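Local structure of LRR receptor-like serine/threonine-protein kinase RGI3 (Arabidopsis thaliana, 5HZ0) at residues 520-525 with 545-550; 555-560 with 577-582; 571-576 with 599-604. The protein binds RGF peptide hormones through its extracellular leucine-rich repeat part, the piece in this chain, as a receptor kinase that helps maintain the root stem cell niche. The protein carries 5 engineered substitutions. All blocks are in the same frame, centred on the assembly; numbering follows the deposited sequence.

Interaction 1: residues 520-525 with 545-550; sequences QLLNLG and ISLNLS. With NAG (2-acetamido-2-deoxy-beta-D-glucopyranose), chain D.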
loop_
_atom_site.group_PDB
_atom_site.type_symbol
_atom_site.label_atom_id
_atom_site.label_comp_id
_atom_site.label_asym_id
_atom_site.label_seq_id
_atom_site.Cartn_x
_atom_site.Cartn_y
_atom_site.Cartn_z
ATOM N N GLN A 520 -24.482 -7.257 -9.693
ATOM C CA GLN A 520 -23.638 -7.398 -10.876
ATOM C C GLN A 520 -23.370 -8.859 -11.269
ATOM O O GLN A 520 -23.310 -9.200 -12.444
ATOM C CB GLN A 520 -22.328 -6.619 -10.703
ATOM C CG GLN A 520 -22.512 -5.094 -10.635
ATOM C CD GLN A 520 -21.253 -4.365 -10.166
ATOM O OE1 GLN A 520 -20.147 -4.886 -10.267
ATOM N NE2 GLN A 520 -21.425 -3.156 -9.639
ATOM N N LEU A 521 -23.192 -9.717 -10.273
ATOM C CA LEU A 521 -22.763 -11.074 -10.542
ATOM C C LEU A 521 -23.668 -12.025 -9.808
ATOM O O LEU A 521 -23.872 -11.876 -8.605
ATOM C CB LEU A 521 -21.304 -11.280 -10.109
ATOM C CG LEU A 521 -20.650 -12.654 -10.345
ATOM C CD1 LEU A 521 -19.170 -12.512 -10.635
ATOM C CD2 LEU A 521 -20.845 -13.592 -9.149
ATOM N N LEU A 522 -24.217 -13.000 -10.534
ATOM C CA LEU A 522 -25.034 -14.027 -9.896
ATOM C C LEU A 522 -24.625 -15.424 -10.354
ATOM O O LEU A 522 -24.768 -15.778 -11.524
ATOM C CB LEU A 522 -26.529 -13.792 -10.139
ATOM C CG LEU A 522 -27.448 -14.900 -9.606
ATOM C CD1 LEU A 522 -27.383 -14.990 -8.077
ATOM C CD2 LEU A 522 -28.877 -14.713 -10.069
ATOM N N ASN A 523 -24.111 -16.211 -9.415
ATOM C CA ASN A 523 -23.764 -17.584 -9.699
ATOM C C ASN A 523 -24.618 -18.573 -8.924
ATOM O O ASN A 523 -24.474 -18.722 -7.716
ATOM C CB ASN A 523 -22.294 -17.838 -9.404
ATOM C CG ASN A 523 -21.798 -19.117 -10.055
ATOM O OD1 ASN A 523 -22.590 -19.915 -10.555
ATOM N ND2 ASN A 523 -20.492 -19.318 -10.048
ATOM N N LEU A 524 -25.532 -19.208 -9.650
ATOM C CA LEU A 524 -26.364 -20.314 -9.181
ATOM C C LEU A 524 -25.942 -21.694 -9.683
ATOM O O LEU A 524 -26.691 -22.656 -9.550
ATOM C CB LEU A 524 -27.842 -20.045 -9.467
ATOM C CG LEU A 524 -28.339 -18.756 -8.813
ATOM C CD1 LEU A 524 -29.835 -18.588 -9.015
ATOM C CD2 LEU A 524 -27.971 -18.748 -7.327
ATOM N N GLY A 525 -24.798 -21.771 -10.346
ATOM C CA GLY A 525 -24.350 -23.019 -10.941
ATOM C C GLY A 525 -24.221 -24.226 -10.026
ATOM O O GLY A 525 -23.980 -24.078 -8.836
ATOM N N ILE A 545 -21.422 -8.368 -14.856
ATOM C CA ILE A 545 -20.247 -9.225 -14.885
ATOM C C ILE A 545 -20.574 -10.645 -15.337
ATOM O O ILE A 545 -20.046 -11.118 -16.341
ATOM C CB ILE A 545 -19.577 -9.308 -13.515
ATOM C CG1 ILE A 545 -19.182 -7.914 -13.011
ATOM C CG2 ILE A 545 -18.384 -10.235 -13.588
ATOM C CD1 ILE A 545 -18.488 -7.938 -11.659
ATOM N N SER A 546 -21.445 -11.322 -14.599
ATOM C CA SER A 546 -21.749 -12.707 -14.915
ATOM C C SER A 546 -23.123 -13.155 -14.436
ATOM O O SER A 546 -23.605 -12.707 -13.400
ATOM C CB SER A 546 -20.666 -13.614 -14.330
ATOM O OG SER A 546 -21.014 -14.973 -14.467
ATOM N N LEU A 547 -23.751 -14.033 -15.216
ATOM C CA LEU A 547 -24.938 -14.775 -14.789
ATOM C C LEU A 547 -24.731 -16.244 -15.173
ATOM O O LEU A 547 -24.658 -16.595 -16.365
ATOM C CB LEU A 547 -26.228 -14.200 -15.408
ATOM C CG LEU A 547 -27.569 -14.950 -15.268
ATOM C CD1 LEU A 547 -28.011 -15.085 -13.817
ATOM C CD2 LEU A 547 -28.676 -14.292 -16.096
ATOM N N ASN A 548 -24.628 -17.090 -14.150
ATOM C CA ASN A 548 -24.390 -18.511 -14.333
ATOM C C ASN A 548 -25.567 -19.270 -13.722
ATOM O O ASN A 548 -25.755 -19.268 -12.510
ATOM C CB ASN A 548 -23.059 -18.892 -13.666
ATOM C CG ASN A 548 -22.562 -20.279 -14.048
ATOM O OD1 ASN A 548 -23.340 -21.147 -14.444
ATOM N ND2 ASN A 548 -21.245 -20.495 -13.886
ATOM N N LEU A 549 -26.399 -19.844 -14.589
ATOM C CA LEU A 549 -27.482 -20.735 -14.189
ATOM C C LEU A 549 -27.181 -22.225 -14.425
ATOM O O LEU A 549 -28.047 -23.070 -14.231
ATOM C CB LEU A 549 -28.809 -20.291 -14.814
ATOM C CG LEU A 549 -29.255 -18.880 -14.379
ATOM C CD1 LEU A 549 -30.543 -18.465 -15.071
ATOM C CD2 LEU A 549 -29.406 -18.731 -12.842
ATOM N N SER A 550 -25.960 -22.535 -14.859
ATOM C CA SER A 550 -25.610 -23.867 -15.385
ATOM C C SER A 550 -25.697 -25.012 -14.371
ATOM O O SER A 550 -25.823 -24.788 -13.166
ATOM C CB SER A 550 -24.197 -23.869 -15.951
ATOM O OG SER A 550 -23.260 -23.928 -14.880
HETATM C C1 NAG D . -20.729 -21.808 -14.244
HETATM C C2 NAG D . -19.261 -21.588 -14.604
HETATM C C3 NAG D . -18.535 -22.919 -14.842
HETATM C C4 NAG D . -18.726 -23.842 -13.631
HETATM C C5 NAG D . -20.234 -24.037 -13.478
HETATM C C6 NAG D . -20.642 -24.984 -12.352
HETATM C C7 NAG D . -18.395 -19.731 -16.020
HETATM C C8 NAG D . -18.625 -18.969 -17.300
HETATM N N2 NAG D . -19.254 -20.722 -15.768
HETATM O O3 NAG D . -17.176 -22.663 -15.099
HETATM O O4 NAG D . -17.988 -25.074 -13.674
HETATM O O5 NAG D . -20.843 -22.792 -13.233
HETATM O O6 NAG D . -20.132 -24.539 -11.111
HETATM O O7 NAG D . -17.449 -19.434 -15.291
#
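Leu522 and Asn548 anchor the pairing of two parallel strands, 521-523 and 546-548. Leu522 uses both backbone polar atoms: its N gives a hydrogen bond to Ser546 O (2.9 Å), and its O receives one from Asn548 N (2.9 Å). A third bond runs from Leu524 N to Asn548 O. At the start of the pairing, Ile545 N makes only a weak, bent bond to Gln520 O.

Apolar contacts lie on both faces. On one, Leu522 CD2 meets Leu547 CD1 at 3.9 Å. These two side chains lie alongside each other and point the same way, as do Leu524 and Leu549. On the other face, Leu521 CD1 packs on Ile545 CG2 at 3.8 Å.

The polar side chains of Asn523 and Asn548 also lie side by side. Asn523 OD1 sits 3.3 Å from Asn548 CB. Both residues hold CG anti to the backbone N (chi1 -163° and -168°), and their amide planes are only 11° apart. Each OD1 accepts from the backbone N two residues on, giving two Asx turns. Asn548 OD1 also accepts from Ser550 OG (2.8 Å). Asn548 ND2 is bonded covalently to C1 of the chain D N-acetylglucosamine, so this is an N-glycosylation site.

The pair belongs to the parallel strand ladder of the leucine-rich repeat solenoid. Strand 497-499 adjoins 521-523, and strand 570-572 adjoins 546-548.

Interaction 2: residues 555-560 with 577-582; sequences VGEIPS and QLTGNL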
loop_
_atom_site.group_PDB
_atom_site.type_symbol
_atom_site.label_atom_id
_atom_site.label_comp_id
_atom_site.label_asym_id
_atom_site.label_seq_id
_atom_site.Cartn_x
_atom_site.Cartn_y
_atom_site.Cartn_z
ATOM N N VAL A 555 -36.037 -25.746 -16.821
ATOM C CA VAL A 555 -36.800 -26.087 -18.024
ATOM C C VAL A 555 -37.481 -24.854 -18.598
ATOM O O VAL A 555 -37.304 -23.735 -18.102
ATOM C CB VAL A 555 -37.886 -27.145 -17.751
ATOM C CG1 VAL A 555 -37.266 -28.481 -17.349
ATOM C CG2 VAL A 555 -38.873 -26.646 -16.698
ATOM N N GLY A 556 -38.272 -25.065 -19.642
ATOM C CA GLY A 556 -38.935 -23.973 -20.325
ATOM C C GLY A 556 -37.974 -23.248 -21.244
ATOM O O GLY A 556 -36.953 -23.803 -21.654
ATOM N N GLU A 557 -38.292 -21.998 -21.556
ATOM C CA GLU A 557 -37.511 -21.220 -22.506
ATOM C C GLU A 557 -36.817 -20.050 -21.829
ATOM O O GLU A 557 -37.220 -19.613 -20.750
ATOM C CB GLU A 557 -38.405 -20.709 -23.651
ATOM C CG GLU A 557 -39.005 -21.821 -24.507
ATOM C CD GLU A 557 -39.858 -21.300 -25.652
ATOM O OE1 GLU A 557 -40.225 -20.104 -25.635
ATOM O OE2 GLU A 557 -40.160 -22.091 -26.572
ATOM N N ILE A 558 -35.755 -19.565 -22.450
ATOM C CA ILE A 558 -35.119 -18.342 -21.995
ATOM C C ILE A 558 -36.150 -17.220 -22.022
ATOM O O ILE A 558 -36.684 -16.894 -23.067
ATOM C CB ILE A 558 -33.905 -17.977 -22.875
ATOM C CG1 ILE A 558 -32.769 -18.978 -22.646
ATOM C CG2 ILE A 558 -33.416 -16.589 -22.558
ATOM C CD1 ILE A 558 -31.577 -18.746 -23.521
ATOM N N PRO A 559 -36.449 -16.644 -20.853
ATOM C CA PRO A 559 -37.460 -15.584 -20.751
ATOM C C PRO A 559 -37.174 -14.385 -21.662
ATOM O O PRO A 559 -36.021 -13.959 -21.780
ATOM C CB PRO A 559 -37.392 -15.173 -19.276
ATOM C CG PRO A 559 -36.096 -15.736 -18.769
ATOM C CD PRO A 559 -35.855 -16.974 -19.546
ATOM N N SER A 560 -38.222 -13.859 -22.296
ATOM C CA SER A 560 -38.096 -12.739 -23.223
ATOM C C SER A 560 -37.474 -11.521 -22.552
ATOM O O SER A 560 -36.726 -10.758 -23.178
ATOM C CB SER A 560 -39.458 -12.388 -23.845
ATOM O OG SER A 560 -40.370 -11.875 -22.883
ATOM N N GLN A 577 -32.272 -28.263 -18.891
ATOM C CA GLN A 577 -33.323 -28.759 -19.789
ATOM C C GLN A 577 -33.981 -27.707 -20.685
ATOM O O GLN A 577 -35.087 -27.911 -21.165
ATOM C CB GLN A 577 -34.336 -29.629 -19.055
ATOM C CG GLN A 577 -33.764 -30.980 -18.668
ATOM C CD GLN A 577 -34.427 -31.542 -17.431
ATOM O OE1 GLN A 577 -33.852 -31.515 -16.341
ATOM N NE2 GLN A 577 -35.649 -32.048 -17.590
ATOM N N LEU A 578 -33.355 -26.544 -20.795
ATOM C CA LEU A 578 -33.899 -25.413 -21.549
ATOM C C LEU A 578 -34.301 -25.725 -23.011
ATOM O O LEU A 578 -33.619 -26.483 -23.713
ATOM C CB LEU A 578 -32.893 -24.249 -21.508
ATOM C CG LEU A 578 -32.918 -23.307 -20.284
ATOM C CD1 LEU A 578 -33.135 -24.078 -19.040
ATOM C CD2 LEU A 578 -31.664 -22.433 -20.152
ATOM N N THR A 579 -35.415 -25.139 -23.458
ATOM C CA THR A 579 -35.904 -25.341 -24.836
ATOM C C THR A 579 -36.215 -24.052 -25.582
ATOM O O THR A 579 -36.033 -22.942 -25.058
ATOM C CB THR A 579 -37.200 -26.209 -24.922
ATOM O OG1 THR A 579 -38.207 -25.694 -24.033
ATOM C CG2 THR A 579 -36.923 -27.677 -24.612
ATOM N N GLY A 580 -36.705 -24.222 -26.811
ATOM C CA GLY A 580 -37.026 -23.108 -27.679
ATOM C C GLY A 580 -35.762 -22.630 -28.341
ATOM O O GLY A 580 -34.769 -23.338 -28.345
ATOM N N ASN A 581 -35.798 -21.430 -28.902
ATOM C CA ASN A 581 -34.640 -20.879 -29.584
ATOM C C ASN A 581 -33.954 -19.752 -28.824
ATOM O O ASN A 581 -34.308 -19.453 -27.691
ATOM C CB ASN A 581 -34.987 -20.465 -31.016
ATOM C CG ASN A 581 -35.944 -19.293 -31.077
ATOM O OD1 ASN A 581 -35.582 -18.176 -30.727
ATOM N ND2 ASN A 581 -37.163 -19.538 -31.558
ATOM N N LEU A 582 -32.930 -19.170 -29.436
ATOM C CA LEU A 582 -32.132 -18.120 -28.803
ATOM C C LEU A 582 -32.455 -16.685 -29.202
ATOM O O LEU A 582 -31.718 -15.776 -28.841
ATOM C CB LEU A 582 -30.638 -18.404 -28.973
ATOM C CG LEU A 582 -30.259 -19.775 -28.413
ATOM C CD1 LEU A 582 -28.791 -20.064 -28.641
ATOM C CD2 LEU A 582 -30.627 -19.892 -26.916
#
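Thr579 holds OG1 between its own backbone N and carbonyl carbon (chi1 52°), which brings the hydroxyl to the same carbonyl that its N-H uses, Gly556 O. Glu557 extends fully beyond CG, and this carries its carboxylate to the CA of Gly580.

The main tie is the hydrogen bond from Thr579 N to Gly556 O, 2.7 Å long and nearly straight at 169°. Thr579 OG1 adds a weak bond to Gly556 O at 3.3 Å. One backbone oxygen is thus approached by two donors of the same residue. The Leu578 CA lies near this oxygen too, in a CA-H...O contact.

The Glu557 side chain runs past the Thr579 carbonyl, with Glu557 CG 3.2 Å from Thr579 O. Glu557 CA makes a CA-H...O contact with the same oxygen. Farther out, Glu557 OE2 lies 3.5 Å from Gly580 CA.

Two apolar contacts flank this centre. On the inner side, Ile558 CD1 touches Leu582 CD2 at 3.7 Å, while Leu578 CD2 lies farther from Ile558 CG1. At the outer end, Val555 CG1 rests on Gln577 CB at 3.6 Å, the two side chains running the same way.

Both segments fall on the LxGxIP part of the plant-type leucine-rich repeat. The first keeps Gly556, Ile558 and Pro559. The second keeps Leu578 and Gly580, with Leu582 at the isoleucine position. Segment 555-560 lies in the loop between strands 546-548 and 570-572. Segment 577-582 lies in the next loop, which leads on to strand 593-595. The row continues both ways by backbone bonds, from Val555 to Gly531 and from Gly580 to Ser602.

Interaction 3: residues 571-576 with 599-604; sequences LDVSHN and NDFSGD. With NAG (2-acetamido-2-deoxy-beta-D-glucopyranose), chain E; NAG (2-acetamido-2-deoxy-beta-D-glucopyranose), chain D.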
loop_
_atom_site.group_PDB
_atom_site.type_symbol
_atom_site.label_atom_id
_atom_site.label_comp_id
_atom_site.label_asym_id
_atom_site.label_seq_id
_atom_site.Cartn_x
_atom_site.Cartn_y
_atom_site.Cartn_z
ATOM N N LEU A 571 -22.720 -15.158 -19.936
ATOM C CA LEU A 571 -23.930 -15.899 -19.604
ATOM C C LEU A 571 -23.741 -17.395 -19.850
ATOM O O LEU A 571 -23.386 -17.813 -20.953
ATOM C CB LEU A 571 -25.134 -15.352 -20.382
ATOM C CG LEU A 571 -26.434 -16.166 -20.306
ATOM C CD1 LEU A 571 -27.096 -16.092 -18.938
ATOM C CD2 LEU A 571 -27.405 -15.728 -21.373
ATOM N N ASP A 572 -23.958 -18.187 -18.808
ATOM C CA ASP A 572 -23.856 -19.635 -18.862
ATOM C C ASP A 572 -25.138 -20.265 -18.291
ATOM O O ASP A 572 -25.390 -20.227 -17.073
ATOM C CB ASP A 572 -22.655 -20.059 -18.018
ATOM C CG ASP A 572 -22.243 -21.503 -18.244
ATOM O OD1 ASP A 572 -23.058 -22.286 -18.762
ATOM O OD2 ASP A 572 -21.096 -21.857 -17.893
ATOM N N VAL A 573 -25.944 -20.815 -19.196
ATOM C CA VAL A 573 -27.144 -21.598 -18.913
ATOM C C VAL A 573 -26.958 -23.107 -19.133
ATOM O O VAL A 573 -27.904 -23.886 -19.036
ATOM C CB VAL A 573 -28.369 -21.070 -19.716
ATOM C CG1 VAL A 573 -28.766 -19.686 -19.227
ATOM C CG2 VAL A 573 -28.067 -21.035 -21.220
ATOM N N SER A 574 -25.738 -23.507 -19.452
ATOM C CA SER A 574 -25.449 -24.853 -19.941
ATOM C C SER A 574 -25.807 -25.962 -18.955
ATOM O O SER A 574 -25.999 -25.704 -17.763
ATOM C CB SER A 574 -23.969 -24.965 -20.254
ATOM O OG SER A 574 -23.236 -25.053 -19.045
ATOM N N HIS A 575 -25.934 -27.188 -19.468
ATOM C CA HIS A 575 -26.324 -28.347 -18.668
ATOM C C HIS A 575 -27.655 -28.148 -17.937
ATOM O O HIS A 575 -27.759 -28.348 -16.722
ATOM C CB HIS A 575 -25.226 -28.744 -17.681
ATOM C CG HIS A 575 -24.002 -29.302 -18.332
ATOM N ND1 HIS A 575 -22.895 -28.532 -18.612
ATOM C CD2 HIS A 575 -23.712 -30.555 -18.756
ATOM C CE1 HIS A 575 -21.968 -29.286 -19.182
ATOM N NE2 HIS A 575 -22.443 -30.513 -19.290
ATOM N N ASN A 576 -28.674 -27.751 -18.693
ATOM C CA ASN A 576 -30.036 -27.689 -18.179
ATOM C C ASN A 576 -30.974 -28.375 -19.154
ATOM O O ASN A 576 -30.523 -29.033 -20.091
ATOM C CB ASN A 576 -30.478 -26.245 -17.925
ATOM C CG ASN A 576 -29.966 -25.712 -16.616
ATOM O OD1 ASN A 576 -30.420 -26.125 -15.550
ATOM N ND2 ASN A 576 -29.025 -24.785 -16.682
ATOM N N ASN A 599 -28.257 -28.527 -23.649
ATOM C CA ASN A 599 -29.638 -28.182 -23.400
ATOM C C ASN A 599 -30.489 -28.817 -24.484
ATOM O O ASN A 599 -29.994 -29.591 -25.302
ATOM C CB ASN A 599 -29.843 -26.661 -23.359
ATOM C CG ASN A 599 -29.644 -26.069 -21.960
ATOM O OD1 ASN A 599 -30.455 -26.298 -21.058
ATOM N ND2 ASN A 599 -28.581 -25.280 -21.789
ATOM N N ASP A 600 -31.783 -28.534 -24.441
ATOM C CA ASP A 600 -32.737 -28.975 -25.458
ATOM C C ASP A 600 -33.074 -27.919 -26.523
ATOM O O ASP A 600 -34.135 -27.983 -27.116
ATOM C CB ASP A 600 -33.986 -29.597 -24.830
ATOM C CG ASP A 600 -33.684 -30.907 -24.112
ATOM O OD1 ASP A 600 -32.996 -31.767 -24.704
ATOM O OD2 ASP A 600 -34.127 -31.072 -22.949
ATOM N N PHE A 601 -32.257 -26.872 -26.631
ATOM C CA PHE A 601 -32.469 -25.798 -27.609
ATOM C C PHE A 601 -32.526 -26.309 -29.056
ATOM O O PHE A 601 -31.919 -27.318 -29.407
ATOM C CB PHE A 601 -31.356 -24.731 -27.526
ATOM C CG PHE A 601 -31.321 -23.953 -26.237
ATOM C CD1 PHE A 601 -32.442 -23.283 -25.768
ATOM C CD2 PHE A 601 -30.141 -23.866 -25.503
ATOM C CE1 PHE A 601 -32.382 -22.554 -24.583
ATOM C CE2 PHE A 601 -30.080 -23.142 -24.318
ATOM C CZ PHE A 601 -31.197 -22.488 -23.858
ATOM N N SER A 602 -33.269 -25.589 -29.887
ATOM C CA SER A 602 -33.409 -25.918 -31.297
ATOM C C SER A 602 -33.768 -24.651 -32.054
ATOM O O SER A 602 -34.273 -23.702 -31.461
ATOM C CB SER A 602 -34.490 -26.984 -31.502
ATOM O OG SER A 602 -35.767 -26.404 -31.603
ATOM N N GLY A 603 -33.554 -24.648 -33.366
ATOM C CA GLY A 603 -33.746 -23.446 -34.159
ATOM C C GLY A 603 -32.470 -22.872 -34.745
ATOM O O GLY A 603 -31.348 -23.320 -34.445
ATOM N N ASP A 604 -32.635 -21.906 -35.636
ATOM C CA ASP A 604 -31.476 -21.340 -36.304
ATOM C C ASP A 604 -30.960 -20.052 -35.684
ATOM O O ASP A 604 -31.733 -19.239 -35.192
ATOM C CB ASP A 604 -31.735 -21.126 -37.789
ATOM C CG ASP A 604 -32.754 -20.061 -38.049
ATOM O OD1 ASP A 604 -33.793 -20.050 -37.365
ATOM O OD2 ASP A 604 -32.513 -19.234 -38.943
HETATM C C1 NAG E . -19.434 -22.497 -20.596
HETATM C C2 NAG E . -18.655 -23.325 -19.566
HETATM C C3 NAG E . -17.570 -22.524 -18.835
HETATM C C4 NAG E . -16.741 -21.677 -19.795
HETATM C C5 NAG E . -17.672 -20.906 -20.732
HETATM C C6 NAG E . -16.921 -20.128 -21.801
HETATM C C7 NAG E . -19.437 -25.146 -18.153
HETATM C C8 NAG E . -20.517 -25.647 -17.236
HETATM N N2 NAG E . -19.578 -23.906 -18.606
HETATM O O3 NAG E . -16.688 -23.430 -18.232
HETATM O O4 NAG E . -15.845 -20.854 -19.066
HETATM O O5 NAG E . -18.517 -21.814 -21.414
HETATM O O6 NAG E . -16.287 -21.040 -22.679
HETATM O O7 NAG E . -18.465 -25.843 -18.441
HETATM C C1 NAG D . -20.729 -21.808 -14.244
HETATM C C2 NAG D . -19.261 -21.588 -14.604
HETATM C C3 NAG D . -18.535 -22.919 -14.842
HETATM C C4 NAG D . -18.726 -23.842 -13.631
HETATM C C5 NAG D . -20.234 -24.037 -13.478
HETATM C C6 NAG D . -20.642 -24.984 -12.352
HETATM C C7 NAG D . -18.395 -19.731 -16.020
HETATM C C8 NAG D . -18.625 -18.969 -17.300
HETATM N N2 NAG D . -19.254 -20.722 -15.768
HETATM O O3 NAG D . -17.176 -22.663 -15.099
HETATM O O4 NAG D . -17.988 -25.074 -13.674
HETATM O O5 NAG D . -20.843 -22.792 -13.233
HETATM O O6 NAG D . -20.132 -24.539 -11.111
HETATM O O7 NAG D . -17.449 -19.434 -15.291
#
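Val573 O is gripped by two asparagine amides that come from opposite faces of its carbonyl plane. Asn599 ND2, from the other segment, bonds to Val573 O at 3.2 Å, nearly straight at 176°. Asn576 ND2, from the same turn, reaches Val573 O at 2.8 Å. Neither donor follows a lone pair: they stand 57° and 52° out of the plane. The oxygen itself lies in the plane of each donating amide. Both asparagines hold CG anti to the carbonyl carbon, beside the backbone N, yet their amides meet the oxygen from opposite sides.

Asn599 is held at its other end too, because OD1 accepts from Leu578 N. Asn576 ND2 also gives a bond to Leu549 O, and Asn576 OD1 accepts from Phe554 N. Asn576 thus ties its turn to the one before, as Asn599 does through Val573 and Leu578.

The apolar part is small. Val573 CG2 meets the edge of the Phe601 ring, 4.3 Å from CE2. Phe601 also touches Leu578 and Leu625.

At the strand end, Asp572 splits its oxygens between protein and sugar. Asp572 OD1 forms an Asx turn with Ser574 N (3.0 Å) and accepts from Ser574 OG through its syn lone pair. Asp572 OD2 accepts from N2 of two N-acetylglucosamines, at 3.0 Å from the chain D sugar and 2.6 Å from the chain E sugar. This one oxygen, OD2, therefore bridges the two sugars.

Asn576 and Asn599, buried and bonded to backbone atoms of successive turns, are rungs of the asparagine ladder of leucine-rich repeat proteins.

In the fold
From the N terminus, interaction 1 comes first. It joins strands of successive turns across a loop of 19 residues and closes before the other two open. Interactions 2 and 3 then cross, since interaction 3 opens before interaction 2 has closed and ends beyond it. They close loops of 16 and 22 residues, about one repeat each, and their centres are about 7 Å apart. Interaction 1 is about 15 Å from interaction 3 between centres, and strands 546-548 and 570-572 join them in the parallel ladder. The chain D sugar touches both. Together the contacts bind consecutive coils near the C-terminal end of the solenoid, at the strands, the asparagine ladder and the loops beyond.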